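Long-range contacts in phosphoinositide 3-kinase adapter protein 1 (Homo sapiens, PDB 5FOR), which links B-cell receptor and Toll-like receptor signalling to phosphoinositide 3-kinase as an adapter, represented here by its TIR domain: residues V65-A70 / V96-G101; D8-Y13 / L59-V64. All coordinates share one frame; numbering follows the deposited sequence. Where two conformers were deposited one is given.

Contact 1: V65-A70 / V96-G101; sequences VVLLSA and VRLLCG
V66 and L68 carry the polar part of this contact, each bonding to segment 96-101 through both its N-H and its carbonyl, in the ladder between two neighbouring parallel strands of the TIR domain's central sheet. The N-H of V66 gives a nearly straight bond to V96 O (2.6 Å, 175° at the hydrogen), and V66 O accepts from L98 N in turn. L68 N then donates to L98 O. At the last rung the pattern bends: C100 N reaches L68 O at 2.8 Å from above the carbonyl plane, 43° out of it, where L68 centres an inverse gamma turn. Past this point a water bridges A70 N and C100 O, while S69, the N-cap of helix 70-76, turns its hydroxyl to D16.

The side chains alternate between two layers. L67 and L98 pack on the side covered by helix 18-30, methyl CD2 of L67 lying 3.9 Å from L98 CB. On the face of V66, L68 and R97, helix 70-76 covers V66 and L68, and the guanidinium of R97 leads away to a salt bridge with E120. CG of L68 stands anti to the backbone N (chi1 -157°) and that of L99 anti to the carbonyl carbon, which lays the two leucines side by side. Their CD2 methyls meet at 3.5 Å.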
loop_
_atom_site.group_PDB
_atom_site.type_symbol
_atom_site.label_atom_id
_atom_site.label_comp_id
_atom_site.label_asym_id
_atom_site.label_seq_id
_atom_site.Cartn_x
_atom_site.Cartn_y
_atom_site.Cartn_z
ATOM N N VAL A 65 2.153 -0.768 1.880
ATOM C CA VAL A 65 1.474 0.494 2.041
ATOM C C VAL A 65 0.610 0.647 0.809
ATOM O O VAL A 65 1.126 0.691 -0.311
ATOM C CB VAL A 65 2.455 1.674 2.208
ATOM C CG1 VAL A 65 1.694 2.996 2.346
ATOM C CG2 VAL A 65 3.385 1.440 3.423
ATOM N N VAL A 66 -0.704 0.697 1.024
ATOM C CA VAL A 66 -1.681 0.787 -0.073
ATOM C C VAL A 66 -2.179 2.217 -0.247
ATOM O O VAL A 66 -2.816 2.783 0.667
ATOM C CB VAL A 66 -2.891 -0.176 0.169
ATOM C CG1 VAL A 66 -3.750 -0.266 -1.067
ATOM C CG2 VAL A 66 -2.406 -1.561 0.591
ATOM N N LEU A 67 -1.898 2.828 -1.398
ATOM C CA LEU A 67 -2.451 4.169 -1.615
ATOM C C LEU A 67 -3.849 3.974 -2.192
ATOM O O LEU A 67 -4.012 3.579 -3.340
ATOM C CB LEU A 67 -1.564 5.032 -2.522
ATOM C CG LEU A 67 -0.100 5.204 -2.073
ATOM C CD1 LEU A 67 0.540 6.426 -2.686
ATOM C CD2 LEU A 67 0.027 5.267 -0.571
ATOM N N LEU A 68 -4.855 4.212 -1.363
ATOM C CA LEU A 68 -6.234 3.993 -1.775
ATOM C C LEU A 68 -6.740 5.159 -2.597
ATOM O O LEU A 68 -7.330 6.093 -2.061
ATOM C CB LEU A 68 -7.133 3.799 -0.561
ATOM C CG LEU A 68 -8.427 3.054 -0.817
ATOM C CD1 LEU A 68 -8.063 1.669 -1.322
ATOM C CD2 LEU A 68 -9.234 2.986 0.467
ATOM N N SER A 69 -6.484 5.111 -3.897
ATOM C CA SER A 69 -7.076 6.063 -4.842
ATOM C C SER A 69 -8.250 5.423 -5.605
ATOM O O SER A 69 -8.416 4.204 -5.575
ATOM C CB SER A 69 -6.001 6.558 -5.833
ATOM O OG SER A 69 -5.350 5.449 -6.443
ATOM N N ALA A 70 -9.024 6.241 -6.316
ATOM C CA ALA A 70 -10.125 5.765 -7.164
ATOM C C ALA A 70 -9.671 4.775 -8.217
ATOM O O ALA A 70 -10.307 3.755 -8.425
ATOM C CB ALA A 70 -10.808 6.947 -7.847
ATOM N N VAL A 96 -0.817 -1.147 5.635
ATOM C CA VAL A 96 -1.151 0.243 5.877
ATOM C C VAL A 96 -1.862 0.797 4.671
ATOM O O VAL A 96 -1.477 0.536 3.524
ATOM C CB VAL A 96 0.108 1.074 6.215
ATOM C CG1 VAL A 96 -0.271 2.533 6.530
ATOM C CG2 VAL A 96 0.793 0.452 7.410
ATOM N N ARG A 97 -2.919 1.559 4.912
ATOM C CA ARG A 97 -3.587 2.181 3.776
ATOM C C ARG A 97 -3.603 3.669 3.965
ATOM O O ARG A 97 -3.762 4.178 5.091
ATOM C CB ARG A 97 -5.004 1.628 3.560
ATOM C CG ARG A 97 -6.067 2.014 4.598
ATOM C CD ARG A 97 -7.453 1.516 4.142
ATOM N NE ARG A 97 -8.409 1.619 5.228
ATOM C CZ ARG A 97 -8.732 0.636 6.061
ATOM N NH1 ARG A 97 -8.229 -0.578 5.899
ATOM N NH2 ARG A 97 -9.584 0.873 7.049
ATOM N N LEU A 98 -3.377 4.371 2.862
ATOM C CA LEU A 98 -3.538 5.808 2.851
ATOM C C LEU A 98 -4.741 6.162 1.985
ATOM O O LEU A 98 -4.814 5.778 0.822
ATOM C CB LEU A 98 -2.285 6.510 2.333
ATOM C CG LEU A 98 -2.572 8.006 2.158
ATOM C CD1 LEU A 98 -2.547 8.636 3.515
ATOM C CD2 LEU A 98 -1.593 8.683 1.234
ATOM N N LEU A 99 -5.683 6.886 2.561
ATOM C CA LEU A 99 -6.878 7.305 1.827
ATOM C C LEU A 99 -6.571 8.476 0.932
ATOM O O LEU A 99 -6.381 9.584 1.421
ATOM C CB LEU A 99 -8.002 7.694 2.791
ATOM C CG LEU A 99 -8.423 6.605 3.772
ATOM C CD1 LEU A 99 -9.554 7.086 4.675
ATOM C CD2 LEU A 99 -8.845 5.386 3.008
ATOM N N CYS A 100 -6.551 8.240 -0.377
ATOM C CA CYS A 100 -6.286 9.294 -1.370
ATOM C C CYS A 100 -7.531 9.674 -2.167
ATOM O O CYS A 100 -7.681 9.248 -3.321
ATOM C CB CYS A 100 -5.208 8.865 -2.371
ATOM S SG CYS A 100 -3.624 8.531 -1.703
ATOM N N GLY A 101 -8.412 10.474 -1.581
ATOM C CA GLY A 101 -9.630 10.909 -2.265
ATOM C C GLY A 101 -10.685 9.814 -2.389
ATOM O O GLY A 101 -11.528 9.847 -3.267
HETATM O O HOH W 1 -8.703 9.484 -6.177
#

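Contact 2: D8-Y13 / L59-V64; sequences DILIVY and LSTRCV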
loop_
_atom_site.group_PDB
_atom_site.type_symbol
_atom_site.label_atom_id
_atom_site.label_comp_id
_atom_site.label_asym_id
_atom_site.label_seq_id
_atom_site.Cartn_x
_atom_site.Cartn_y
_atom_site.Cartn_z
ATOM N N ASP A 8 11.392 -4.753 2.200
ATOM C CA ASP A 8 10.816 -4.465 3.513
ATOM C C ASP A 8 9.507 -3.658 3.454
ATOM O O ASP A 8 8.514 -4.047 4.060
ATOM C CB ASP A 8 11.825 -3.719 4.360
ATOM C CG ASP A 8 13.114 -4.483 4.512
ATOM O OD1 ASP A 8 13.088 -5.551 5.173
ATOM O OD2 ASP A 8 14.144 -4.012 3.968
ATOM N N ILE A 9 9.524 -2.542 2.725
ATOM C CA ILE A 9 8.360 -1.680 2.566
ATOM C C ILE A 9 7.974 -1.555 1.087
ATOM O O ILE A 9 8.772 -1.114 0.253
ATOM C CB ILE A 9 8.610 -0.286 3.189
ATOM C CG1 ILE A 9 8.979 -0.419 4.678
ATOM C CG2 ILE A 9 7.355 0.622 2.988
ATOM C CD1 ILE A 9 9.321 0.890 5.366
ATOM N N LEU A 10 6.747 -1.947 0.765
ATOM C CA LEU A 10 6.274 -1.873 -0.604
ATOM C C LEU A 10 5.080 -0.912 -0.733
ATOM O O LEU A 10 4.031 -1.135 -0.132
ATOM C CB LEU A 10 5.887 -3.265 -1.114
ATOM C CG LEU A 10 5.315 -3.240 -2.545
ATOM C CD1 LEU A 10 6.343 -2.743 -3.590
ATOM C CD2 LEU A 10 4.796 -4.601 -2.919
ATOM N N ILE A 11 5.260 0.152 -1.515
ATOM C CA ILE A 11 4.200 1.119 -1.776
ATOM C C ILE A 11 3.482 0.738 -3.069
ATOM O O ILE A 11 4.061 0.793 -4.154
ATOM C CB ILE A 11 4.735 2.552 -1.850
ATOM C CG1 ILE A 11 5.630 2.864 -0.640
ATOM C CG2 ILE A 11 3.556 3.556 -1.951
ATOM C CD1 ILE A 11 6.272 4.228 -0.665
ATOM N N VAL A 12 2.227 0.319 -2.925
ATOM C CA VAL A 12 1.345 -0.036 -4.038
ATOM C C VAL A 12 0.416 1.135 -4.376
ATOM O O VAL A 12 -0.303 1.634 -3.517
ATOM C CB VAL A 12 0.529 -1.287 -3.692
ATOM C CG1 VAL A 12 -0.261 -1.757 -4.889
ATOM C CG2 VAL A 12 1.458 -2.367 -3.189
ATOM N N TYR A 13 0.440 1.595 -5.616
ATOM C CA TYR A 13 -0.343 2.772 -5.979
ATOM C C TYR A 13 -0.753 2.742 -7.452
ATOM O O TYR A 13 -0.269 1.944 -8.237
ATOM C CB TYR A 13 0.449 4.054 -5.684
ATOM C CG TYR A 13 1.584 4.271 -6.654
ATOM C CD1 TYR A 13 2.685 3.412 -6.673
ATOM C CD2 TYR A 13 1.544 5.305 -7.569
ATOM C CE1 TYR A 13 3.725 3.588 -7.573
ATOM C CE2 TYR A 13 2.564 5.495 -8.470
ATOM C CZ TYR A 13 3.664 4.631 -8.466
ATOM O OH TYR A 13 4.687 4.822 -9.361
ATOM N N LEU A 59 4.269 -10.638 -2.838
ATOM C CA LEU A 59 4.126 -11.689 -1.859
ATOM C C LEU A 59 5.267 -11.717 -0.838
ATOM O O LEU A 59 5.095 -12.205 0.271
ATOM C CB LEU A 59 4.000 -13.030 -2.564
ATOM C CG LEU A 59 2.587 -13.247 -3.110
ATOM C CD1 LEU A 59 2.408 -14.657 -3.665
ATOM C CD2 LEU A 59 1.576 -13.008 -2.010
ATOM N N SER A 60 6.404 -11.139 -1.200
ATOM C CA SER A 60 7.640 -11.298 -0.436
ATOM C C SER A 60 7.886 -10.176 0.566
ATOM O O SER A 60 8.613 -10.356 1.543
ATOM C CB SER A 60 8.836 -11.363 -1.388
ATOM O OG SER A 60 8.486 -11.966 -2.618
ATOM N N THR A 61 7.311 -9.008 0.311
ATOM C CA THR A 61 7.613 -7.832 1.125
ATOM C C THR A 61 7.158 -8.026 2.572
ATOM O O THR A 61 6.296 -8.854 2.854
ATOM C CB THR A 61 6.976 -6.560 0.532
ATOM O OG1 THR A 61 7.345 -5.420 1.326
ATOM C CG2 THR A 61 5.464 -6.717 0.469
ATOM N N ARG A 62 7.772 -7.293 3.491
ATOM C CA ARG A 62 7.443 -7.429 4.904
ATOM C C ARG A 62 6.226 -6.570 5.242
ATOM O O ARG A 62 5.388 -6.959 6.050
ATOM C CB ARG A 62 8.638 -7.044 5.793
ATOM C CG ARG A 62 8.334 -7.108 7.298
ATOM C CD ARG A 62 9.531 -7.580 8.135
ATOM N NE ARG A 62 10.446 -6.494 8.487
ATOM C CZ ARG A 62 11.625 -6.286 7.909
ATOM N NH1 ARG A 62 12.045 -7.091 6.943
ATOM N NH2 ARG A 62 12.388 -5.277 8.306
ATOM N N CYS A 63 6.121 -5.414 4.596
ATOM C CA CYS A 63 5.044 -4.469 4.873
ATOM C C CYS A 63 4.498 -3.860 3.569
ATOM O O CYS A 63 5.248 -3.614 2.619
ATOM C CB CYS A 63 5.569 -3.410 5.835
ATOM S SG CYS A 63 4.762 -1.845 5.875
ATOM N N VAL A 64 3.179 -3.670 3.495
ATOM C CA VAL A 64 2.602 -3.083 2.298
ATOM C C VAL A 64 1.918 -1.798 2.681
ATOM O O VAL A 64 1.210 -1.733 3.684
ATOM C CB VAL A 64 1.619 -4.024 1.568
ATOM C CG1 VAL A 64 1.060 -3.326 0.346
ATOM C CG2 VAL A 64 2.320 -5.267 1.113
#
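C63 O is gripped by two donors that come from opposite faces of its carbonyl plane: L10 N at 2.9 Å, tilted 22° from the plane, and the T61 hydroxyl OG1 at 3.1 Å. The first is a rung of the parallel pairing between strands 9-13 and 63-68 in the TIR domain sheet; the second comes from the turn joining helix 52-60 to strand 63-68. With OG1 anti to its own backbone N (chi1 -177°), T61 turns the hydroxyl to that carbonyl and also sets it 3.3 Å from D8 O. Its methyl CG2 rests 3.8 Å from L10 CB, the two side chains crossing at about a right angle. A valine here would probably leave C63 O without its second donor, and the turn without that tie to the start of strand 63-68.

Earlier in the ladder, C63 N gives a weak bond to D8 O. R62 was modelled in two conformers; in one its side chain runs alongside D8 to a tentative salt bridge, D8 OD1 to R62 NH1 at 2.6 Å, weak as a hydrogen bond, with the charged planes 69° apart. Farther along, V12 CG2 meets V64 CG1 at 3.7 Å. D8 OD2 also accepts from the backbone N of dimethyl-lysine 38, a hold on the carboxylate independent of R62, so the charge pairing is probably less constant than the backbone ladder.

Strand 63-68 is common to both contacts: contact 2 uses its first residues, with strand 9-13, and contact 1 the rest, with strand 95-99 on its other edge. Their centres lie about 14 Å apart, and along the chain the 8-13/59-64 pairing is complete before residue 65 begins the other. They also touch, since V65 probably bonds through N to L10 O and through O to V12 N, while L67 packs on I11 and Y13. Together they join three neighbouring strands of the five-stranded parallel sheet, ordered 40-43, 9-13, 63-68, 95-99, 119-121. This sheet is the core of the TIR domain, which is probably sufficient to inhibit NF-kappa-B downstream of activated Toll-like receptors.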